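Local coordinates for Tb427.07.360- putative uncharacterized metacyclic invariant surface protein from Trypanosoma brucei (Trypanosoma brucei, PDB 5VTL) that is of unknown function but is an invariant surface protein of the metacyclic stage, folded as a long, slender bundle of helices, at residues A[94-99]-A[171-176]; A[14-19]-A[137-142]; A[54-57]-A[62-65]; A[66-71]-A[199-204]. All blocks are in the same frame, centred on the assembly; numbering follows the deposited sequence.

In the fold
Three long helices, 4-58, 63-102 and 157-209, make up the rod, and the contacts sample both of its halves. Contacts 1 and 2 lie near its middle, touch one another and have centres about 12 Å apart; contacts 3 and 4 adjoin near the end where helix 4-58 turns into helix 63-102. Contacts 1 and 4 join the same antiparallel pair, 63-102 with 157-209, at places whose centres are about 41 Å apart. Contact 2 is the most buried and is purely apolar and backbone packing. Contact 3 is partly buried and also apolar. Contacts 1 and 4 flank buried alanines with polar groups, bonded directly in contact 1 and through water in contact 4.

Contact 1 (A[94-99]-A[171-176]); sequences AANAPL and RAEYDQ
An antiparallel helix pair of the central bundle meets here, with N96 and A97 of helix 63-102 facing E173 and Y174 of helix 157-209. The local axes approach to 9.0 Å and their directions differ by 153°. One polar link spans the pair: N96 ND2 donates to E173 OE1 at 2.9 Å, with an N-H...O angle of 154°. The oxygen lies in the plane of the asparagine amide, yet the donor reaches it from above the carboxylate plane, and the two flat groups are turned 43° from each other. A turn about CB-CG bends the E173 chain and sets OE1 beside N96. N96 CB also lies 3.1 Å from E173 OE1, a close approach. Deeper in, the methyl of A97 fits between two side chains, with its CB 4.0 Å from Y174 CD2, on an oblique approach to the ring, and 4.4 Å from E173 CB. The backbones draw nearest at this small residue. Around the contact, Y174 packs on I20 and L27 of helix 4-58, P98 touches V24 of the same helix, and the side chain of E173 lies on Y93 and L100 of helix 63-102.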
loop_
_atom_site.group_PDB
_atom_site.type_symbol
_atom_site.label_atom_id
_atom_site.label_comp_id
_atom_site.label_asym_id
_atom_site.label_seq_id
_atom_site.Cartn_x
_atom_site.Cartn_y
_atom_site.Cartn_z
ATOM N N ALA A 94 1.047 -7.881 -4.456
ATOM C CA ALA A 94 2.121 -7.196 -5.168
ATOM C C ALA A 94 2.737 -8.059 -6.265
ATOM O O ALA A 94 3.337 -7.518 -7.205
ATOM C CB ALA A 94 3.203 -6.721 -4.203
ATOM N N ALA A 95 2.621 -9.385 -6.148
ATOM C CA ALA A 95 3.056 -10.257 -7.242
ATOM C C ALA A 95 2.001 -10.359 -8.342
ATOM O O ALA A 95 2.333 -10.444 -9.517
ATOM C CB ALA A 95 3.391 -11.633 -6.732
ATOM N N ASN A 96 0.732 -10.346 -7.947
ATOM C CA ASN A 96 -0.381 -10.474 -8.884
ATOM C C ASN A 96 -0.588 -9.262 -9.780
ATOM O O ASN A 96 -0.671 -9.380 -11.003
ATOM C CB ASN A 96 -1.677 -10.724 -8.117
ATOM C CG ASN A 96 -1.703 -12.075 -7.435
ATOM O OD1 ASN A 96 -0.744 -12.852 -7.549
ATOM N ND2 ASN A 96 -2.794 -12.362 -6.691
ATOM N N ALA A 97 -0.699 -8.086 -9.172
ATOM C CA ALA A 97 -1.045 -6.888 -9.942
ATOM C C ALA A 97 -0.105 -6.580 -11.122
ATOM O O ALA A 97 -0.593 -6.279 -12.219
ATOM C CB ALA A 97 -1.199 -5.667 -9.019
ATOM N N PRO A 98 1.228 -6.646 -10.930
ATOM C CA PRO A 98 2.067 -6.353 -12.101
ATOM C C PRO A 98 1.872 -7.309 -13.268
ATOM O O PRO A 98 2.080 -6.885 -14.414
ATOM C CB PRO A 98 3.493 -6.468 -11.560
ATOM C CG PRO A 98 3.345 -6.130 -10.091
ATOM C CD PRO A 98 2.045 -6.770 -9.702
ATOM N N LEU A 99 1.484 -8.557 -13.013
ATOM C CA LEU A 99 1.277 -9.496 -14.125
ATOM C C LEU A 99 0.126 -9.012 -15.007
ATOM O O LEU A 99 0.214 -9.023 -16.239
ATOM C CB LEU A 99 0.997 -10.936 -13.625
ATOM C CG LEU A 99 0.969 -11.958 -14.776
ATOM C CD1 LEU A 99 2.366 -12.114 -15.424
ATOM C CD2 LEU A 99 0.442 -13.304 -14.337
ATOM N N ARG A 171 -7.867 -3.665 -11.061
ATOM C CA ARG A 171 -8.284 -2.667 -10.086
ATOM C C ARG A 171 -8.691 -3.301 -8.771
ATOM O O ARG A 171 -8.418 -2.750 -7.703
ATOM C CB ARG A 171 -9.378 -1.793 -10.679
ATOM C CG ARG A 171 -8.792 -0.917 -11.789
ATOM C CD ARG A 171 -9.785 0.068 -12.329
ATOM N NE ARG A 171 -10.357 0.836 -11.238
ATOM C CZ ARG A 171 -11.587 1.337 -11.223
ATOM N NH1 ARG A 171 -12.405 1.150 -12.251
ATOM N NH2 ARG A 171 -11.997 2.022 -10.162
ATOM N N ALA A 172 -9.280 -4.491 -8.852
ATOM C CA ALA A 172 -9.608 -5.264 -7.660
ATOM C C ALA A 172 -8.333 -5.730 -6.960
ATOM O O ALA A 172 -8.238 -5.641 -5.743
ATOM C CB ALA A 172 -10.493 -6.442 -8.016
ATOM N N GLU A 173 -7.340 -6.189 -7.713
ATOM C CA GLU A 173 -6.094 -6.643 -7.106
ATOM C C GLU A 173 -5.350 -5.483 -6.464
ATOM O O GLU A 173 -4.770 -5.624 -5.382
ATOM C CB GLU A 173 -5.167 -7.285 -8.138
ATOM C CG GLU A 173 -5.566 -8.660 -8.620
ATOM C CD GLU A 173 -5.495 -9.722 -7.545
ATOM O OE1 GLU A 173 -4.417 -9.944 -6.953
ATOM O OE2 GLU A 173 -6.538 -10.345 -7.310
ATOM N N TYR A 174 -5.350 -4.328 -7.129
ATOM C CA TYR A 174 -4.636 -3.192 -6.587
ATOM C C TYR A 174 -5.370 -2.711 -5.337
ATOM O O TYR A 174 -4.743 -2.339 -4.342
ATOM C CB TYR A 174 -4.440 -2.068 -7.631
ATOM C CG TYR A 174 -3.093 -1.397 -7.411
ATOM C CD1 TYR A 174 -2.963 -0.338 -6.523
ATOM C CD2 TYR A 174 -1.953 -1.856 -8.044
ATOM C CE1 TYR A 174 -1.748 0.258 -6.299
ATOM C CE2 TYR A 174 -0.726 -1.272 -7.826
ATOM C CZ TYR A 174 -0.625 -0.217 -6.950
ATOM O OH TYR A 174 0.586 0.355 -6.698
ATOM N N ASP A 175 -6.692 -2.767 -5.349
ATOM C CA ASP A 175 -7.441 -2.428 -4.151
ATOM C C ASP A 175 -7.051 -3.355 -2.985
ATOM O O ASP A 175 -6.910 -2.915 -1.841
ATOM C CB ASP A 175 -8.946 -2.532 -4.378
ATOM C CG ASP A 175 -9.550 -1.308 -5.046
ATOM O OD1 ASP A 175 -8.943 -0.205 -5.061
ATOM O OD2 ASP A 175 -10.666 -1.472 -5.568
ATOM N N GLN A 176 -6.914 -4.647 -3.266
ATOM C CA GLN A 176 -6.561 -5.614 -2.228
ATOM C C GLN A 176 -5.176 -5.327 -1.689
ATOM O O GLN A 176 -4.921 -5.431 -0.492
ATOM C CB GLN A 176 -6.622 -7.030 -2.780
ATOM C CG GLN A 176 -8.007 -7.499 -2.999
ATOM C CD GLN A 176 -8.514 -8.292 -1.830
ATOM O OE1 GLN A 176 -8.188 -7.995 -0.679
ATOM N NE2 GLN A 176 -9.308 -9.320 -2.106
#

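Contact 2 (A[14-19]-A[137-142]); sequences SEALHG and RGVNSW
V139 packs against A16 and G19 of the long helix 4-58 in the helical bundle; it belongs to the loop entering helix 141-154, which ends in the N-cap residue N140. At the start of 137-142 the backbone of R137 passes close to helix 4-58, its CA 4.5 Å from G19 O, while the CB bond points away and the side chain touches F22 one turn further along.

V139 then carries the contact. Its two methyls lie along one face of the helix: V139 CG1 sits 3.5 Å from G19 C, where the glycine has no side chain to stand in the way, and V139 CG2 lies 3.5 Å from A16 O and 4.0 Å from A16 CB. A chi1 of 65° sets CG1 between the valine's own N and carbonyl carbon, leaving CG2 anti to N and directed at the alanine. This buried patch is completed by I20, on which V139 also rests.

At N140 the chain leaves helix 4-58. The residue takes the N-cap position of helix 141-154, its OD1 accepting from the backbone N of V143, and the next residue, S141, ties the new helix to 157-209 through its N to E178 and its OG to D175. Away from the V139 patch, helix 4-58 carries an internal bond: H18 ND1 donates to S14 O at 3.0 Å, from above the carbonyl plane.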
loop_
_atom_site.group_PDB
_atom_site.type_symbol
_atom_site.label_atom_id
_atom_site.label_comp_id
_atom_site.label_asym_id
_atom_site.label_seq_id
_atom_site.Cartn_x
_atom_site.Cartn_y
_atom_site.Cartn_z
ATOM N N SER A 14 -1.465 4.527 -20.122
ATOM C CA SER A 14 -0.210 3.837 -20.384
ATOM C C SER A 14 0.835 4.087 -19.294
ATOM O O SER A 14 1.493 3.147 -18.794
ATOM C CB SER A 14 0.348 4.263 -21.729
ATOM O OG SER A 14 1.594 3.629 -21.967
ATOM N N GLU A 15 1.020 5.350 -18.919
ATOM C CA GLU A 15 2.029 5.670 -17.920
ATOM C C GLU A 15 1.626 5.118 -16.544
ATOM O O GLU A 15 2.467 4.724 -15.750
ATOM C CB GLU A 15 2.287 7.183 -17.894
ATOM C CG GLU A 15 2.933 7.648 -19.206
ATOM C CD GLU A 15 3.253 9.128 -19.273
ATOM O OE1 GLU A 15 2.637 9.917 -18.529
ATOM O OE2 GLU A 15 4.144 9.491 -20.099
ATOM N N ALA A 16 0.330 5.063 -16.278
ATOM C CA ALA A 16 -0.163 4.406 -15.071
ATOM C C ALA A 16 0.223 2.923 -15.047
ATOM O O ALA A 16 0.756 2.432 -14.058
ATOM C CB ALA A 16 -1.691 4.575 -14.974
ATOM N N LEU A 17 -0.045 2.207 -16.139
ATOM C CA LEU A 17 0.217 0.779 -16.193
ATOM C C LEU A 17 1.714 0.520 -16.113
ATOM O O LEU A 17 2.134 -0.408 -15.439
ATOM C CB LEU A 17 -0.328 0.179 -17.484
ATOM C CG LEU A 17 -1.850 0.183 -17.624
ATOM C CD1 LEU A 17 -2.238 -0.130 -19.074
ATOM C CD2 LEU A 17 -2.458 -0.800 -16.647
ATOM N N HIS A 18 2.521 1.333 -16.793
ATOM C CA HIS A 18 3.967 1.140 -16.712
ATOM C C HIS A 18 4.540 1.515 -15.363
ATOM O O HIS A 18 5.663 1.125 -15.021
ATOM C CB HIS A 18 4.676 1.935 -17.791
ATOM C CG HIS A 18 4.586 1.297 -19.133
ATOM N ND1 HIS A 18 3.743 1.759 -20.120
ATOM C CD2 HIS A 18 5.203 0.203 -19.636
ATOM C CE1 HIS A 18 3.865 0.985 -21.187
ATOM N NE2 HIS A 18 4.745 0.036 -20.919
ATOM N N GLY A 19 3.800 2.325 -14.622
ATOM C CA GLY A 19 4.221 2.701 -13.291
ATOM C C GLY A 19 3.977 1.653 -12.226
ATOM O O GLY A 19 4.598 1.699 -11.174
ATOM N N ARG A 137 5.262 6.668 -11.471
ATOM C CA ARG A 137 5.648 5.958 -10.281
ATOM C C ARG A 137 4.698 6.287 -9.110
ATOM O O ARG A 137 4.723 5.629 -8.079
ATOM C CB ARG A 137 7.076 6.322 -9.909
ATOM C CG ARG A 137 8.070 6.056 -11.002
ATOM C CD ARG A 137 9.497 6.111 -10.469
ATOM N NE ARG A 137 10.407 5.556 -11.465
ATOM C CZ ARG A 137 11.645 5.157 -11.213
ATOM N NH1 ARG A 137 12.150 5.250 -9.989
ATOM N NH2 ARG A 137 12.372 4.672 -12.209
ATOM N N GLY A 138 3.862 7.304 -9.281
ATOM C CA GLY A 138 2.876 7.658 -8.270
ATOM C C GLY A 138 1.538 6.955 -8.464
ATOM O O GLY A 138 0.556 7.284 -7.813
ATOM N N VAL A 139 1.495 5.977 -9.351
ATOM C CA VAL A 139 0.256 5.260 -9.625
ATOM C C VAL A 139 -0.328 4.627 -8.348
ATOM O O VAL A 139 0.403 4.211 -7.453
ATOM C CB VAL A 139 0.485 4.183 -10.729
ATOM C CG1 VAL A 139 1.431 3.109 -10.255
ATOM C CG2 VAL A 139 -0.830 3.575 -11.203
ATOM N N ASN A 140 -1.652 4.592 -8.267
ATOM C CA ASN A 140 -2.349 3.954 -7.164
ATOM C C ASN A 140 -3.758 3.676 -7.651
ATOM O O ASN A 140 -4.054 3.918 -8.817
ATOM C CB ASN A 140 -2.315 4.824 -5.895
ATOM C CG ASN A 140 -2.863 6.230 -6.108
ATOM O OD1 ASN A 140 -3.693 6.474 -6.991
ATOM N ND2 ASN A 140 -2.411 7.156 -5.292
ATOM N N SER A 141 -4.639 3.194 -6.784
ATOM C CA SER A 141 -5.973 2.858 -7.249
ATOM C C SER A 141 -6.698 4.087 -7.759
ATOM O O SER A 141 -7.489 3.982 -8.701
ATOM C CB SER A 141 -6.813 2.193 -6.159
ATOM O OG SER A 141 -6.255 0.992 -5.697
ATOM N N TRP A 142 -6.431 5.247 -7.155
ATOM C CA TRP A 142 -7.128 6.483 -7.558
ATOM C C TRP A 142 -6.753 6.828 -9.006
ATOM O O TRP A 142 -7.616 7.113 -9.833
ATOM C CB TRP A 142 -6.837 7.653 -6.590
ATOM C CG TRP A 142 -7.518 8.948 -6.985
ATOM C CD1 TRP A 142 -8.779 9.375 -6.617
ATOM C CD2 TRP A 142 -6.980 9.984 -7.825
ATOM N NE1 TRP A 142 -9.038 10.604 -7.171
ATOM C CE2 TRP A 142 -7.957 10.998 -7.917
ATOM C CE3 TRP A 142 -5.768 10.153 -8.506
ATOM C CZ2 TRP A 142 -7.764 12.143 -8.667
ATOM C CZ3 TRP A 142 -5.585 11.290 -9.242
ATOM C CH2 TRP A 142 -6.584 12.273 -9.316
#

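Contact 3 (A[54-57]-A[62-65]); sequences DAFS and VEEA
Apolar packing between F56 and V62 closes the turn where helix 4-58 gives way to helix 63-102. The methyl CG2 of V62 is driven in against the last turns of the first helix, 3.2 Å from F56 CA, a tight fit, and 3.6 Å from F56 CB. V62 CG2 also lies 3.8 Å from A55 C and 4.3 Å from A55 CB. With chi1 at -53°, this methyl stands between the valine's own N and carbonyl carbon, and from there it projects across the gap. Relative to the phenyl ring it lies at the edge, near the plane.

Aromatic contacts with the aliphatic part of a glutamate make up the outer part. The ring of F56 swings toward helix 63-102 because CG is anti to the backbone N (chi1 -173°), and it runs side by side with E63, both side chains pointing the same way. F56 CE1 is 3.4 Å from E63 CB, approached obliquely, and F56 CZ is 4.0 Å from E63 CG. The extended glutamate carries its carboxylate beyond these carbons, so its side chain meets the ring mainly through CB and CG.

No hydrogen bond joins the two segments. Within 62-65 a weak bond from A65 N to V62 O, 3.0 Å long, belongs to the first turn of the new helix, for which V62 occupies the N-cap position. Helix 157-209 covers the inner side, with A55 on A205 and A209 and V62 on T208. The arrangement is an alpha-alpha hairpin, in which a short connection reverses the chain between antiparallel helices and its flanking residues pack on each other.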
loop_
_atom_site.group_PDB
_atom_site.type_symbol
_atom_site.label_atom_id
_atom_site.label_comp_id
_atom_site.label_asym_id
_atom_site.label_seq_id
_atom_site.Cartn_x
_atom_site.Cartn_y
_atom_site.Cartn_z
ATOM N N ASP A 54 10.688 -7.149 37.926
ATOM C CA ASP A 54 11.800 -6.884 38.830
ATOM C C ASP A 54 11.399 -5.925 39.937
ATOM O O ASP A 54 11.781 -6.114 41.091
ATOM C CB ASP A 54 12.990 -6.342 38.059
ATOM C CG ASP A 54 13.652 -7.403 37.189
ATOM O OD1 ASP A 54 13.226 -8.577 37.244
ATOM O OD2 ASP A 54 14.616 -7.074 36.470
ATOM N N ALA A 55 10.622 -4.900 39.594
ATOM C CA ALA A 55 10.084 -4.005 40.605
ATOM C C ALA A 55 9.177 -4.787 41.555
ATOM O O ALA A 55 9.250 -4.627 42.777
ATOM C CB ALA A 55 9.348 -2.844 39.956
ATOM N N PHE A 56 8.340 -5.656 40.999
ATOM C CA PHE A 56 7.430 -6.481 41.801
ATOM C C PHE A 56 8.192 -7.331 42.820
ATOM O O PHE A 56 7.703 -7.566 43.933
ATOM C CB PHE A 56 6.571 -7.340 40.856
ATOM C CG PHE A 56 5.456 -8.118 41.533
ATOM C CD1 PHE A 56 4.592 -7.511 42.417
ATOM C CD2 PHE A 56 5.249 -9.449 41.217
ATOM C CE1 PHE A 56 3.574 -8.223 43.018
ATOM C CE2 PHE A 56 4.234 -10.160 41.805
ATOM C CZ PHE A 56 3.390 -9.546 42.702
ATOM N N SER A 57 9.394 -7.771 42.465
ATOM C CA SER A 57 10.190 -8.587 43.385
ATOM C C SER A 57 10.509 -7.842 44.677
ATOM O O SER A 57 10.716 -8.457 45.726
ATOM C CB SER A 57 11.505 -8.999 42.734
ATOM O OG SER A 57 12.371 -7.879 42.656
ATOM N N VAL A 62 3.164 -3.337 43.377
ATOM C CA VAL A 62 3.123 -3.105 41.932
ATOM C C VAL A 62 2.552 -4.305 41.186
ATOM O O VAL A 62 2.736 -4.427 39.963
ATOM C CB VAL A 62 4.538 -2.769 41.386
ATOM C CG1 VAL A 62 5.132 -1.624 42.168
ATOM C CG2 VAL A 62 5.436 -3.952 41.473
ATOM N N GLU A 63 1.865 -5.192 41.913
ATOM C CA GLU A 63 1.292 -6.365 41.285
ATOM C C GLU A 63 0.460 -5.981 40.062
ATOM O O GLU A 63 0.546 -6.662 39.034
ATOM C CB GLU A 63 0.435 -7.176 42.272
ATOM C CG GLU A 63 -0.258 -8.399 41.632
ATOM C CD GLU A 63 -1.213 -9.097 42.583
ATOM O OE1 GLU A 63 -2.390 -8.698 42.652
ATOM O OE2 GLU A 63 -0.790 -10.051 43.248
ATOM N N GLU A 64 -0.364 -4.922 40.157
ATOM C CA GLU A 64 -1.258 -4.593 39.036
ATOM C C GLU A 64 -0.470 -4.134 37.809
ATOM O O GLU A 64 -0.900 -4.353 36.657
ATOM C CB GLU A 64 -2.287 -3.497 39.352
ATOM C CG GLU A 64 -2.895 -3.553 40.707
ATOM C CD GLU A 64 -2.106 -2.735 41.699
ATOM O OE1 GLU A 64 -1.202 -3.314 42.333
ATOM O OE2 GLU A 64 -2.374 -1.514 41.816
ATOM N N ALA A 65 0.655 -3.474 38.054
ATOM C CA ALA A 65 1.477 -2.951 36.962
ATOM C C ALA A 65 2.079 -4.056 36.123
ATOM O O ALA A 65 2.175 -3.930 34.886
ATOM C CB ALA A 65 2.576 -2.063 37.517
#

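Contact 4 (A[66-71]-A[199-204]); sequences VGRARA and RKAAEE
Alanine-to-alanine packing forms the inner half of the contact between helices 63-102 and 157-209, which run antiparallel at 161° with their local axes 8.2 Å apart. The methyl of A201 is the central group. A201 CB lies 4.2 Å from A69 CB and 3.9 Å from A69 N, against the backbone of the facing helix.

Aliphatic contacts of an arginine come next. R68 lies along this methyl, and R68 CB, CG and CD are each 4.0 Å from A201 CB. Its CG is anti to the backbone N (chi1 -179°) and the chain is extended from CG to NE, which carries the guanidinium over the other helix, where A201 N sits over one of its faces and R68 NH1 is 4.1 Å from K200 CB. K200 turns its amine away from the pair.

Polar links lie on the outer side. A water in the guanidinium plane accepts from R68 NH1 at 2.8 Å and donates to E204 OE2 at 2.9 Å, bridging groups that do not meet directly. R68 NH2 binds N197 OD1, so the arginine is held at two of its nitrogens. The buried side is closed by helix 4-58, with A69 on V49 and A202 on R51. Small residues thus let the helices lie close, while the charge of R68 is probably balanced in part by E204 through a hydrated link rather than a direct ion pair.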
loop_
_atom_site.group_PDB
_atom_site.type_symbol
_atom_site.label_atom_id
_atom_site.label_comp_id
_atom_site.label_asym_id
_atom_site.label_seq_id
_atom_site.Cartn_x
_atom_site.Cartn_y
_atom_site.Cartn_z
ATOM N N VAL A 66 2.489 -5.137 36.781
ATOM C CA VAL A 66 2.945 -6.326 36.080
ATOM C C VAL A 66 1.805 -6.840 35.193
ATOM O O VAL A 66 2.007 -7.201 34.040
ATOM C CB VAL A 66 3.372 -7.461 37.043
ATOM C CG1 VAL A 66 3.659 -8.727 36.277
ATOM C CG2 VAL A 66 4.572 -7.059 37.874
ATOM N N GLY A 67 0.602 -6.878 35.734
ATOM C CA GLY A 67 -0.551 -7.321 34.962
ATOM C C GLY A 67 -0.829 -6.476 33.727
ATOM O O GLY A 67 -1.112 -6.994 32.646
ATOM N N ARG A 68 -0.766 -5.166 33.881
ATOM C CA ARG A 68 -0.982 -4.257 32.769
ATOM C C ARG A 68 0.102 -4.455 31.692
ATOM O O ARG A 68 -0.188 -4.429 30.486
ATOM C CB ARG A 68 -0.964 -2.817 33.284
ATOM C CG ARG A 68 -1.204 -1.780 32.204
ATOM C CD ARG A 68 -1.253 -0.365 32.767
ATOM N NE ARG A 68 -1.477 0.627 31.714
ATOM C CZ ARG A 68 -1.210 1.926 31.815
ATOM N NH1 ARG A 68 -0.654 2.432 32.914
ATOM N NH2 ARG A 68 -1.465 2.729 30.790
ATOM N N ALA A 69 1.347 -4.631 32.135
ATOM C CA ALA A 69 2.456 -4.892 31.213
ATOM C C ALA A 69 2.238 -6.197 30.416
ATOM O O ALA A 69 2.458 -6.254 29.201
ATOM C CB ALA A 69 3.757 -4.972 31.971
ATOM N N ARG A 70 1.811 -7.237 31.109
ATOM C CA ARG A 70 1.575 -8.525 30.464
ATOM C C ARG A 70 0.453 -8.477 29.453
ATOM O O ARG A 70 0.520 -9.118 28.411
ATOM C CB ARG A 70 1.288 -9.593 31.517
ATOM C CG ARG A 70 2.534 -9.989 32.298
ATOM C CD ARG A 70 2.316 -11.114 33.309
ATOM N NE ARG A 70 3.628 -11.513 33.846
ATOM C CZ ARG A 70 3.847 -12.006 35.057
ATOM N NH1 ARG A 70 2.845 -12.185 35.908
ATOM N NH2 ARG A 70 5.080 -12.316 35.422
ATOM N N ALA A 71 -0.590 -7.724 29.776
ATOM C CA ALA A 71 -1.749 -7.596 28.904
ATOM C C ALA A 71 -1.360 -6.829 27.648
ATOM O O ALA A 71 -1.787 -7.165 26.549
ATOM C CB ALA A 71 -2.891 -6.881 29.644
ATOM N N ARG A 199 5.144 0.358 28.661
ATOM C CA ARG A 199 6.217 1.182 29.210
ATOM C C ARG A 199 5.731 2.025 30.384
ATOM O O ARG A 199 6.424 2.179 31.391
ATOM C CB ARG A 199 6.782 2.076 28.113
ATOM C CG ARG A 199 8.091 2.725 28.494
ATOM C CD ARG A 199 8.604 3.617 27.377
ATOM N NE ARG A 199 7.750 4.784 27.177
ATOM C CZ ARG A 199 7.061 5.053 26.068
ATOM N NH1 ARG A 199 7.112 4.247 25.006
ATOM N NH2 ARG A 199 6.311 6.151 26.023
ATOM N N LYS A 200 4.530 2.554 30.266
ATOM C CA LYS A 200 3.948 3.321 31.352
ATOM C C LYS A 200 3.727 2.469 32.598
ATOM O O LYS A 200 3.891 2.951 33.719
ATOM C CB LYS A 200 2.639 3.957 30.911
ATOM C CG LYS A 200 2.793 5.063 29.903
ATOM C CD LYS A 200 1.429 5.572 29.441
ATOM C CE LYS A 200 1.506 6.529 28.226
ATOM N NZ LYS A 200 2.147 7.820 28.578
ATOM N N ALA A 201 3.344 1.205 32.409
ATOM C CA ALA A 201 3.235 0.253 33.516
ATOM C C ALA A 201 4.576 0.008 34.193
ATOM O O ALA A 201 4.677 0.041 35.429
ATOM C CB ALA A 201 2.669 -1.055 33.025
ATOM N N ALA A 202 5.612 -0.232 33.387
ATOM C CA ALA A 202 6.935 -0.463 33.942
ATOM C C ALA A 202 7.384 0.773 34.712
ATOM O O ALA A 202 7.970 0.668 35.788
ATOM C CB ALA A 202 7.928 -0.791 32.858
ATOM N N GLU A 203 7.098 1.943 34.161
ATOM C CA GLU A 203 7.565 3.197 34.768
ATOM C C GLU A 203 6.877 3.402 36.106
ATOM O O GLU A 203 7.500 3.829 37.094
ATOM C CB GLU A 203 7.300 4.375 33.836
ATOM C CG GLU A 203 8.268 4.387 32.662
ATOM C CD GLU A 203 7.941 5.427 31.626
ATOM O OE1 GLU A 203 6.875 6.076 31.748
ATOM O OE2 GLU A 203 8.762 5.585 30.686
ATOM N N GLU A 204 5.588 3.089 36.143
ATOM C CA GLU A 204 4.827 3.214 37.393
ATOM C C GLU A 204 5.331 2.248 38.434
ATOM O O GLU A 204 5.509 2.618 39.599
ATOM C CB GLU A 204 3.327 2.989 37.166
ATOM C CG GLU A 204 2.488 3.322 38.418
ATOM C CD GLU A 204 1.044 2.862 38.354
ATOM O OE1 GLU A 204 0.623 2.154 39.304
ATOM O OE2 GLU A 204 0.314 3.218 37.397
HETATM O O HOH W 1 0.176 1.200 35.313
#